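Local coordinates for protein angiotensin-converting enzyme (Anopheles gambiae, PDB 6S1Y) that probably hydrolyses peptides as a zinc-dependent metallopeptidase of the angiotensin-converting enzyme family, with a gamma-glutamyl dipeptide held in its active site, at residues A[216-221]-A[594-599]; A[327-332]-A[340-345]; A[378-383]-A[552-557]. One frame throughout, in Å; residues are numbered along the deposited sequence.

Contact 1: residues A[216-221]-A[594-599]; sequences PLYEQL and VGWTDS
Trp596 lays the far end of its indole against Glu219 and Tyr218, where an irregular C-terminal segment, 594-599, runs past one flank of helix 203-233 in the largely helical angiotensin-converting enzyme fold. The indole is carried there by a chi1 of 54°, with CG held between the backbone N and the carbonyl carbon, which swings the six-membered ring back toward the helix. Its CH2 lies 4.2 Å from Tyr218 CE2, close to the plane of the phenol ring at its edge, and the two side chains run roughly perpendicular to each other. The hydroxyl of that tyrosine is bound to the carbonyl of Ser467.

Glu219 meets the same indole through its aliphatic part as well as its carboxylate. CG is 4.0 Å from Trp596 CZ3 and OE1 is 3.8 Å from Trp596 CH2, with the carboxylate plane turned 80° from the ring. Beyond CG the chain is extended, and OE2 forms a salt bridge with Arg215, so the acid is anchored by its own helix rather than by the tryptophan.

Farther along, Gln220 starts off away from the loop but bends at chi2 (-63°), bringing its amide back over Val594. NE2 then sits 3.6 Å from Val594 CG1, a van der Waals contact between an amide and a methyl. No direct hydrogen bond links the segments; a single water does so instead, donating to Glu219 O at 2.8 Å and accepting from Gly595 N at 2.8 Å. The water's oxygen lies at the edge of the Trp596 ring, in its plane.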
loop_
_atom_site.group_PDB
_atom_site.type_symbol
_atom_site.label_atom_id
_atom_site.label_comp_id
_atom_site.label_asym_id
_atom_site.label_seq_id
_atom_site.Cartn_x
_atom_site.Cartn_y
_atom_site.Cartn_z
ATOM N N PRO A 216 20.864 -7.039 -3.612
ATOM C CA PRO A 216 22.191 -6.408 -3.557
ATOM C C PRO A 216 22.093 -4.905 -3.459
ATOM O O PRO A 216 22.878 -4.257 -2.749
ATOM C CB PRO A 216 22.868 -6.865 -4.864
ATOM C CG PRO A 216 22.097 -8.070 -5.296
ATOM C CD PRO A 216 20.670 -7.782 -4.865
ATOM N N LEU A 217 21.131 -4.323 -4.166
ATOM C CA LEU A 217 20.936 -2.881 -4.095
ATOM C C LEU A 217 20.415 -2.491 -2.719
ATOM O O LEU A 217 20.944 -1.579 -2.072
ATOM C CB LEU A 217 19.997 -2.445 -5.233
ATOM C CG LEU A 217 20.469 -3.068 -6.583
ATOM C CD1 LEU A 217 19.980 -4.514 -6.862
ATOM C CD2 LEU A 217 20.129 -2.193 -7.789
ATOM N N TYR A 218 19.397 -3.208 -2.230
ATOM C CA TYR A 218 18.885 -2.904 -0.907
ATOM C C TYR A 218 19.982 -3.023 0.156
ATOM O O TYR A 218 20.034 -2.224 1.098
ATOM C CB TYR A 218 17.717 -3.812 -0.565
ATOM C CG TYR A 218 17.259 -3.573 0.866
ATOM C CD1 TYR A 218 16.564 -2.432 1.191
ATOM C CD2 TYR A 218 17.566 -4.476 1.895
ATOM C CE1 TYR A 218 16.167 -2.169 2.471
ATOM C CE2 TYR A 218 17.150 -4.226 3.204
ATOM C CZ TYR A 218 16.442 -3.054 3.475
ATOM O OH TYR A 218 16.014 -2.748 4.744
ATOM N N GLU A 219 20.888 -3.999 0.024
ATOM C CA GLU A 219 21.888 -4.157 1.081
ATOM C C GLU A 219 22.926 -3.038 1.036
ATOM O O GLU A 219 23.392 -2.589 2.091
ATOM C CB GLU A 219 22.529 -5.554 1.007
ATOM C CG GLU A 219 21.483 -6.638 1.391
ATOM C CD GLU A 219 22.015 -8.078 1.463
ATOM O OE1 GLU A 219 21.360 -8.857 2.181
ATOM O OE2 GLU A 219 23.035 -8.421 0.808
ATOM N N GLN A 220 23.284 -2.544 -0.144
ATOM C CA GLN A 220 24.154 -1.380 -0.200
ATOM C C GLN A 220 23.494 -0.160 0.436
ATOM O O GLN A 220 24.146 0.596 1.156
ATOM C CB GLN A 220 24.551 -1.091 -1.650
ATOM C CG GLN A 220 25.415 -2.189 -2.282
ATOM C CD GLN A 220 26.744 -2.350 -1.573
ATOM O OE1 GLN A 220 27.412 -1.368 -1.259
ATOM N NE2 GLN A 220 27.127 -3.599 -1.312
ATOM N N LEU A 221 22.201 0.052 0.199
ATOM C CA LEU A 221 21.534 1.243 0.735
ATOM C C LEU A 221 21.390 1.137 2.240
ATOM O O LEU A 221 21.707 2.079 2.977
ATOM C CB LEU A 221 20.160 1.404 0.096
ATOM C CG LEU A 221 19.378 2.645 0.518
ATOM C CD1 LEU A 221 20.169 3.935 0.189
ATOM C CD2 LEU A 221 17.999 2.682 -0.178
ATOM N N VAL A 594 28.637 -4.138 5.013
ATOM C CA VAL A 594 27.425 -4.523 4.301
ATOM C C VAL A 594 26.895 -5.834 4.878
ATOM O O VAL A 594 27.674 -6.744 5.189
ATOM C CB VAL A 594 27.721 -4.643 2.794
ATOM C CG1 VAL A 594 26.458 -4.930 2.020
ATOM C CG2 VAL A 594 28.399 -3.360 2.297
ATOM N N GLY A 595 25.561 -5.942 4.979
ATOM C CA GLY A 595 24.924 -7.088 5.576
ATOM C C GLY A 595 24.863 -6.993 7.095
ATOM O O GLY A 595 25.308 -6.029 7.707
ATOM N N TRP A 596 24.318 -8.046 7.709
ATOM C CA TRP A 596 24.078 -8.003 9.140
ATOM C C TRP A 596 23.943 -9.401 9.746
ATOM O O TRP A 596 23.358 -10.311 9.161
ATOM C CB TRP A 596 22.797 -7.201 9.440
ATOM C CG TRP A 596 21.603 -7.719 8.664
ATOM C CD1 TRP A 596 20.745 -8.710 9.043
ATOM C CD2 TRP A 596 21.149 -7.267 7.394
ATOM N NE1 TRP A 596 19.769 -8.897 8.083
ATOM C CE2 TRP A 596 20.013 -8.028 7.057
ATOM C CE3 TRP A 596 21.577 -6.273 6.513
ATOM C CZ2 TRP A 596 19.325 -7.847 5.877
ATOM C CZ3 TRP A 596 20.891 -6.102 5.337
ATOM C CH2 TRP A 596 19.775 -6.889 5.032
ATOM N N THR A 597 24.411 -9.529 10.974
ATOM C CA THR A 597 24.068 -10.691 11.772
ATOM C C THR A 597 22.563 -10.727 12.032
ATOM O O THR A 597 21.857 -9.745 11.859
ATOM C CB THR A 597 24.877 -10.639 13.065
ATOM O OG1 THR A 597 24.653 -9.396 13.731
ATOM C CG2 THR A 597 26.350 -10.710 12.730
ATOM N N ASP A 598 22.071 -11.911 12.428
ATOM C CA ASP A 598 20.665 -12.064 12.788
ATOM C C ASP A 598 20.339 -11.281 14.047
ATOM O O ASP A 598 21.142 -11.230 14.982
ATOM C CB ASP A 598 20.303 -13.531 13.070
ATOM C CG ASP A 598 20.490 -14.455 11.870
ATOM O OD1 ASP A 598 20.911 -14.001 10.776
ATOM O OD2 ASP A 598 20.209 -15.668 12.050
ATOM N N SER A 599 19.136 -10.719 14.105
ATOM C CA SER A 599 18.705 -10.007 15.301
ATOM C C SER A 599 18.592 -10.945 16.500
ATOM O O SER A 599 18.156 -12.086 16.378
ATOM C CB SER A 599 17.360 -9.333 15.065
ATOM O OG SER A 599 16.958 -8.649 16.240
HETATM O O HOH W 1 23.732 -3.832 4.539
#

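Contact 2: residues A[327-332]-A[340-345]; sequences HASAWD and RIKQCT. With KSN ((2~{S})-2-[[(4~{S})-4-azanyl-5-oxidanyl-5-oxidanylidene-pentanoyl]amino]pentanedioic acid), chain H.
Four backbone hydrogen bonds zip Ser329 to Lys342 and Trp331 to Arg340 in the antiparallel hairpin of strands 329-332 and 339-342. The shortest, Trp331 N to Arg340 O at 2.7 Å, runs nearly along the C=O axis.

On the face bearing Ser329 and Trp331, the indole NE1 donates to Ser329 OG at 2.9 Å, with the oxygen in the ring plane. A chi1 of 50° turns OG to the side of the indole. Lys342 bends at chi3 and chi4, and its NZ is bound to Val325 O rather than to the serine.

On the other face, the non-hydrogen-bonded pair packs Ala330 CB 4.1 Å from Ile341 CG1, and Ala330 touches Glu358 and His361 of the zinc-binding helix. At the hairpin's open end, Ala328 CB rests 3.8 Å from Gln343 CG, while the disulfide from Cys344 to Cys326 ties segment 340-345 to the residue just before His327.

Just before the strand, Ala328 O accepts from KSN N06 at 2.7 Å, and His327 NE2 comes 3.1 Å from KSN C05, which lies oblique to the ring. The ligand amide is thus held by a main-chain carbonyl, a bond that does not depend on the side chain of its residue.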
loop_
_atom_site.group_PDB
_atom_site.type_symbol
_atom_site.label_atom_id
_atom_site.label_comp_id
_atom_site.label_asym_id
_atom_site.label_seq_id
_atom_site.Cartn_x
_atom_site.Cartn_y
_atom_site.Cartn_z
ATOM N N HIS A 327 -6.526 5.774 8.773
ATOM C CA HIS A 327 -5.671 5.231 7.729
ATOM C C HIS A 327 -6.275 5.564 6.364
ATOM O O HIS A 327 -7.426 5.224 6.085
ATOM C CB HIS A 327 -5.500 3.732 7.893
ATOM C CG HIS A 327 -4.383 3.190 7.068
ATOM N ND1 HIS A 327 -3.098 3.079 7.551
ATOM C CD2 HIS A 327 -4.329 2.837 5.761
ATOM C CE1 HIS A 327 -2.316 2.614 6.595
ATOM N NE2 HIS A 327 -3.038 2.472 5.495
ATOM N N ALA A 328 -5.508 6.240 5.517
ATOM C CA ALA A 328 -6.063 6.802 4.295
ATOM C C ALA A 328 -6.661 5.726 3.409
ATOM O O ALA A 328 -6.064 4.671 3.209
ATOM C CB ALA A 328 -4.972 7.552 3.520
ATOM N N SER A 329 -7.824 6.013 2.824
ATOM C CA SER A 329 -8.457 5.033 1.950
ATOM C C SER A 329 -9.261 5.711 0.857
ATOM O O SER A 329 -9.590 6.890 0.937
ATOM C CB SER A 329 -9.362 4.084 2.745
ATOM O OG SER A 329 -10.224 4.811 3.576
ATOM N N ALA A 330 -9.579 4.939 -0.169
ATOM C CA ALA A 330 -10.316 5.418 -1.324
ATOM C C ALA A 330 -11.424 4.430 -1.654
ATOM O O ALA A 330 -11.162 3.231 -1.821
ATOM C CB ALA A 330 -9.373 5.615 -2.516
ATOM N N TRP A 331 -12.659 4.947 -1.788
ATOM C CA TRP A 331 -13.868 4.134 -1.762
ATOM C C TRP A 331 -14.670 4.251 -3.048
ATOM O O TRP A 331 -14.894 5.343 -3.559
ATOM C CB TRP A 331 -14.764 4.537 -0.593
ATOM C CG TRP A 331 -14.191 4.193 0.740
ATOM C CD1 TRP A 331 -13.098 4.756 1.332
ATOM C CD2 TRP A 331 -14.689 3.212 1.654
ATOM N NE1 TRP A 331 -12.885 4.179 2.564
ATOM C CE2 TRP A 331 -13.839 3.220 2.777
ATOM C CE3 TRP A 331 -15.762 2.318 1.625
ATOM C CZ2 TRP A 331 -14.034 2.375 3.869
ATOM C CZ3 TRP A 331 -15.952 1.469 2.712
ATOM C CH2 TRP A 331 -15.097 1.507 3.818
ATOM N N ASP A 332 -15.122 3.102 -3.540
ATOM C CA ASP A 332 -15.980 2.980 -4.712
ATOM C C ASP A 332 -17.352 2.505 -4.245
ATOM O O ASP A 332 -17.472 1.422 -3.647
ATOM C CB ASP A 332 -15.383 1.984 -5.709
ATOM C CG ASP A 332 -16.177 1.914 -7.016
ATOM O OD1 ASP A 332 -17.163 2.685 -7.160
ATOM O OD2 ASP A 332 -15.807 1.095 -7.902
ATOM N N ARG A 340 -15.084 8.375 -3.119
ATOM C CA ARG A 340 -14.720 9.186 -1.970
ATOM C C ARG A 340 -13.381 8.762 -1.383
ATOM O O ARG A 340 -13.018 7.585 -1.382
ATOM C CB ARG A 340 -15.779 9.112 -0.858
ATOM C CG ARG A 340 -17.200 9.194 -1.344
ATOM C CD ARG A 340 -18.190 9.175 -0.190
ATOM N NE ARG A 340 -19.499 8.696 -0.632
ATOM C CZ ARG A 340 -20.531 8.483 0.175
ATOM N NH1 ARG A 340 -20.417 8.718 1.469
ATOM N NH2 ARG A 340 -21.672 8.026 -0.321
ATOM N N ILE A 341 -12.683 9.749 -0.830
ATOM C CA ILE A 341 -11.461 9.533 -0.079
ATOM C C ILE A 341 -11.717 9.929 1.360
ATOM O O ILE A 341 -12.368 10.947 1.633
ATOM C CB ILE A 341 -10.281 10.330 -0.684
ATOM C CG1 ILE A 341 -9.819 9.640 -1.968
ATOM C CG2 ILE A 341 -9.154 10.492 0.336
ATOM C CD1 ILE A 341 -8.758 10.409 -2.776
ATOM N N LYS A 342 -11.194 9.131 2.281
ATOM C CA LYS A 342 -11.175 9.453 3.699
ATOM C C LYS A 342 -9.703 9.490 4.093
ATOM O O LYS A 342 -9.029 8.451 4.112
ATOM C CB LYS A 342 -11.965 8.425 4.508
ATOM C CG LYS A 342 -11.943 8.660 6.005
ATOM C CD LYS A 342 -13.072 7.885 6.708
ATOM C CE LYS A 342 -13.045 6.388 6.390
ATOM N NZ LYS A 342 -11.950 5.671 7.089
ATOM N N GLN A 343 -9.198 10.683 4.374
ATOM C CA GLN A 343 -7.790 10.876 4.665
ATOM C C GLN A 343 -7.644 11.962 5.712
ATOM O O GLN A 343 -8.224 13.048 5.575
ATOM C CB GLN A 343 -7.003 11.253 3.402
ATOM C CG GLN A 343 -5.494 11.327 3.627
ATOM C CD GLN A 343 -4.704 11.468 2.336
ATOM O OE1 GLN A 343 -5.181 11.135 1.253
ATOM N NE2 GLN A 343 -3.474 11.965 2.454
ATOM N N CYS A 344 -6.867 11.671 6.750
ATOM C CA CYS A 344 -6.578 12.662 7.786
ATOM C C CYS A 344 -5.336 13.451 7.366
ATOM O O CYS A 344 -4.300 13.481 8.019
ATOM C CB CYS A 344 -6.454 11.988 9.147
ATOM S SG CYS A 344 -8.026 11.119 9.609
ATOM N N THR A 345 -5.514 14.138 6.237
ATOM C CA THR A 345 -4.448 14.850 5.551
ATOM C C THR A 345 -3.750 15.888 6.416
ATOM O O THR A 345 -4.383 16.665 7.135
ATOM C CB THR A 345 -5.028 15.547 4.313
ATOM O OG1 THR A 345 -5.890 14.638 3.614
ATOM C CG2 THR A 345 -3.912 15.995 3.369
HETATM C C10 KSN H . -7.881 -0.162 2.470
HETATM C C13 KSN H . -4.456 2.096 0.284
HETATM C C17 KSN H . 1.042 1.807 3.816
HETATM C C02 KSN H . 0.926 2.254 2.353
HETATM C C03 KSN H . -0.486 2.213 1.751
HETATM C C04 KSN H . -1.654 2.222 2.724
HETATM C C05 KSN H . -2.632 3.416 2.577
HETATM C C07 KSN H . -4.619 1.950 1.817
HETATM C C08 KSN H . -6.052 1.680 2.257
HETATM C C09 KSN H . -6.569 0.301 1.807
HETATM N N01 KSN H . 1.793 1.434 1.500
HETATM N N06 KSN H . -4.043 3.246 2.202
HETATM O O11 KSN H . -8.261 0.380 3.554
HETATM O O12 KSN H . -8.589 -1.095 1.956
HETATM O O14 KSN H . -4.656 3.231 -0.231
HETATM O O15 KSN H . -4.098 1.147 -0.440
HETATM O O16 KSN H . -2.248 4.516 2.844
HETATM O O18 KSN H . 0.852 2.674 4.711
HETATM O O19 KSN H . 1.322 0.634 4.182
#

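Contact 3: residues A[378-383]-A[552-557]; sequences GANPGF and KPWPDA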
loop_
_atom_site.group_PDB
_atom_site.type_symbol
_atom_site.label_atom_id
_atom_site.label_comp_id
_atom_site.label_asym_id
_atom_site.label_seq_id
_atom_site.Cartn_x
_atom_site.Cartn_y
_atom_site.Cartn_z
ATOM N N GLY A 378 -9.334 -3.824 -10.061
ATOM C CA GLY A 378 -8.068 -3.821 -10.774
ATOM C C GLY A 378 -7.856 -5.085 -11.593
ATOM O O GLY A 378 -8.462 -6.120 -11.355
ATOM N N ALA A 379 -7.005 -4.980 -12.617
ATOM C CA ALA A 379 -6.608 -6.170 -13.369
ATOM C C ALA A 379 -6.014 -7.225 -12.435
ATOM O O ALA A 379 -6.296 -8.421 -12.573
ATOM C CB ALA A 379 -5.625 -5.786 -14.476
ATOM N N ASN A 380 -5.161 -6.797 -11.489
ATOM C CA ASN A 380 -4.892 -7.552 -10.260
ATOM C C ASN A 380 -4.686 -6.519 -9.152
ATOM O O ASN A 380 -4.610 -5.317 -9.441
ATOM C CB ASN A 380 -3.706 -8.508 -10.409
ATOM C CG ASN A 380 -2.384 -7.804 -10.630
ATOM O OD1 ASN A 380 -2.079 -6.791 -9.981
ATOM N ND2 ASN A 380 -1.572 -8.342 -11.548
ATOM N N PRO A 381 -4.618 -6.923 -7.883
ATOM C CA PRO A 381 -4.569 -5.915 -6.801
ATOM C C PRO A 381 -3.392 -4.971 -6.895
ATOM O O PRO A 381 -3.454 -3.870 -6.336
ATOM C CB PRO A 381 -4.506 -6.763 -5.521
ATOM C CG PRO A 381 -5.091 -8.103 -5.924
ATOM C CD PRO A 381 -4.723 -8.297 -7.365
ATOM N N GLY A 382 -2.319 -5.347 -7.588
ATOM C CA GLY A 382 -1.190 -4.451 -7.731
ATOM C C GLY A 382 -1.419 -3.341 -8.724
ATOM O O GLY A 382 -0.858 -2.247 -8.574
ATOM N N PHE A 383 -2.223 -3.582 -9.756
ATOM C CA PHE A 383 -2.565 -2.485 -10.657
ATOM C C PHE A 383 -3.224 -1.339 -9.897
ATOM O O PHE A 383 -2.917 -0.169 -10.135
ATOM C CB PHE A 383 -3.503 -2.957 -11.762
ATOM C CG PHE A 383 -2.818 -3.660 -12.891
ATOM C CD1 PHE A 383 -2.048 -4.779 -12.661
ATOM C CD2 PHE A 383 -2.997 -3.223 -14.192
ATOM C CE1 PHE A 383 -1.439 -5.436 -13.697
ATOM C CE2 PHE A 383 -2.405 -3.878 -15.237
ATOM C CZ PHE A 383 -1.616 -4.988 -14.998
ATOM N N LYS A 552 -10.296 -8.320 -18.464
ATOM C CA LYS A 552 -9.314 -9.187 -19.101
ATOM C C LYS A 552 -8.276 -9.680 -18.092
ATOM O O LYS A 552 -8.027 -9.030 -17.065
ATOM C CB LYS A 552 -8.607 -8.448 -20.247
ATOM C CG LYS A 552 -9.571 -7.897 -21.280
ATOM C CD LYS A 552 -8.853 -7.442 -22.541
ATOM C CE LYS A 552 -9.816 -7.355 -23.730
ATOM N NZ LYS A 552 -9.214 -6.595 -24.873
ATOM N N PRO A 553 -7.672 -10.839 -18.353
ATOM C CA PRO A 553 -6.491 -11.254 -17.579
ATOM C C PRO A 553 -5.443 -10.153 -17.570
ATOM O O PRO A 553 -5.251 -9.447 -18.566
ATOM C CB PRO A 553 -5.988 -12.492 -18.333
ATOM C CG PRO A 553 -7.199 -13.018 -19.040
ATOM C CD PRO A 553 -8.033 -11.823 -19.391
ATOM N N TRP A 554 -4.738 -10.029 -16.443
ATOM C CA TRP A 554 -3.962 -8.817 -16.227
ATOM C C TRP A 554 -2.784 -8.696 -17.188
ATOM O O TRP A 554 -2.361 -7.572 -17.484
ATOM C CB TRP A 554 -3.508 -8.727 -14.762
ATOM C CG TRP A 554 -2.513 -9.720 -14.316
ATOM C CD1 TRP A 554 -2.739 -10.835 -13.548
ATOM C CD2 TRP A 554 -1.104 -9.684 -14.568
ATOM N NE1 TRP A 554 -1.561 -11.510 -13.336
ATOM C CE2 TRP A 554 -0.540 -10.814 -13.936
ATOM C CE3 TRP A 554 -0.264 -8.802 -15.264
ATOM C CZ2 TRP A 554 0.826 -11.090 -13.990
ATOM C CZ3 TRP A 554 1.081 -9.078 -15.320
ATOM C CH2 TRP A 554 1.619 -10.220 -14.687
ATOM N N PRO A 555 -2.242 -9.788 -17.729
ATOM C CA PRO A 555 -1.184 -9.606 -18.741
ATOM C C PRO A 555 -1.664 -8.803 -19.936
ATOM O O PRO A 555 -0.923 -7.956 -20.445
ATOM C CB PRO A 555 -0.792 -11.043 -19.115
ATOM C CG PRO A 555 -1.175 -11.851 -17.937
ATOM C CD PRO A 555 -2.433 -11.213 -17.402
ATOM N N ASP A 556 -2.912 -9.010 -20.370
ATOM C CA ASP A 556 -3.437 -8.231 -21.490
ATOM C C ASP A 556 -3.613 -6.772 -21.105
ATOM O O ASP A 556 -3.321 -5.873 -21.900
ATOM C CB ASP A 556 -4.764 -8.825 -21.975
ATOM C CG ASP A 556 -4.627 -10.275 -22.424
ATOM O OD1 ASP A 556 -3.713 -10.586 -23.227
ATOM O OD2 ASP A 556 -5.423 -11.111 -21.953
ATOM N N ALA A 557 -4.068 -6.508 -19.883
ATOM C CA ALA A 557 -4.166 -5.116 -19.444
ATOM C C ALA A 557 -2.794 -4.447 -19.441
ATOM O O ALA A 557 -2.654 -3.296 -19.880
ATOM C CB ALA A 557 -4.807 -5.047 -18.059
HETATM O O HOH W 2 -8.100 -9.192 -14.460
#
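Asn380 OD1 is gripped by two backbone amides, Gly382 N at 2.8 Å and Phe383 N at 3.2 Å, an N-cap that closes the first turn of helix 381-395. A chi1 of 65° places the amide group, and the turn about CB-CG (chi2 43°) then directs OD1 to the helix amides and ND2 onto the indole face of Trp554. ND2 lies 3.2 Å from Trp554 CG, offset toward the rim, and the amide plane is tilted 70° from the ring; Pro555 CD covers the opposite face. The indole NE1 is bound to Tyr198 O.

Ala379 fills the centre of the contact. Its CB is 3.6 Å from Trp554 CB and 3.7 Å from Ala557 CB, and it also sits over the middle of one face of the Phe383 ring. The Phe383 and Trp554 side chains cross at roughly a right angle, with Phe383 CE1 3.9 Å from Trp554 CE3, while Phe383 CE2 touches the Ala557 methyl.

The contact thus joins the starts of helices 381-395 and 554-562. Glu385, a zinc ligand, follows two residues after Phe383 on helix 381-395. Helix 536-547 adds Met545 against Phe383 and Ala557, and helix 495-514 brings Ile503 and an edge-to-face Phe507 against Phe383.

Overall arrangement
Contacts 2 and 3 are buried and lie near the catalytic centre, their nearest atoms about 8 Å apart, whereas contact 1 is a surface contact whose centre is 35 Å from that of contact 2. Along the sequence both inner contacts are nested within the loop that contact 1 closes. They share no secondary-structure element, but contacts 2 and 3 each border a zinc ligand: the hairpin packs on the helix of His357 and His361, and 378-383 leads into the helix of Glu385. Their chemistry differs accordingly: paired backbone bonds in contact 2, apolar packing with a capping amide laid on an indole in contact 3, and mixed side-chain packing with a water bridge in contact 1.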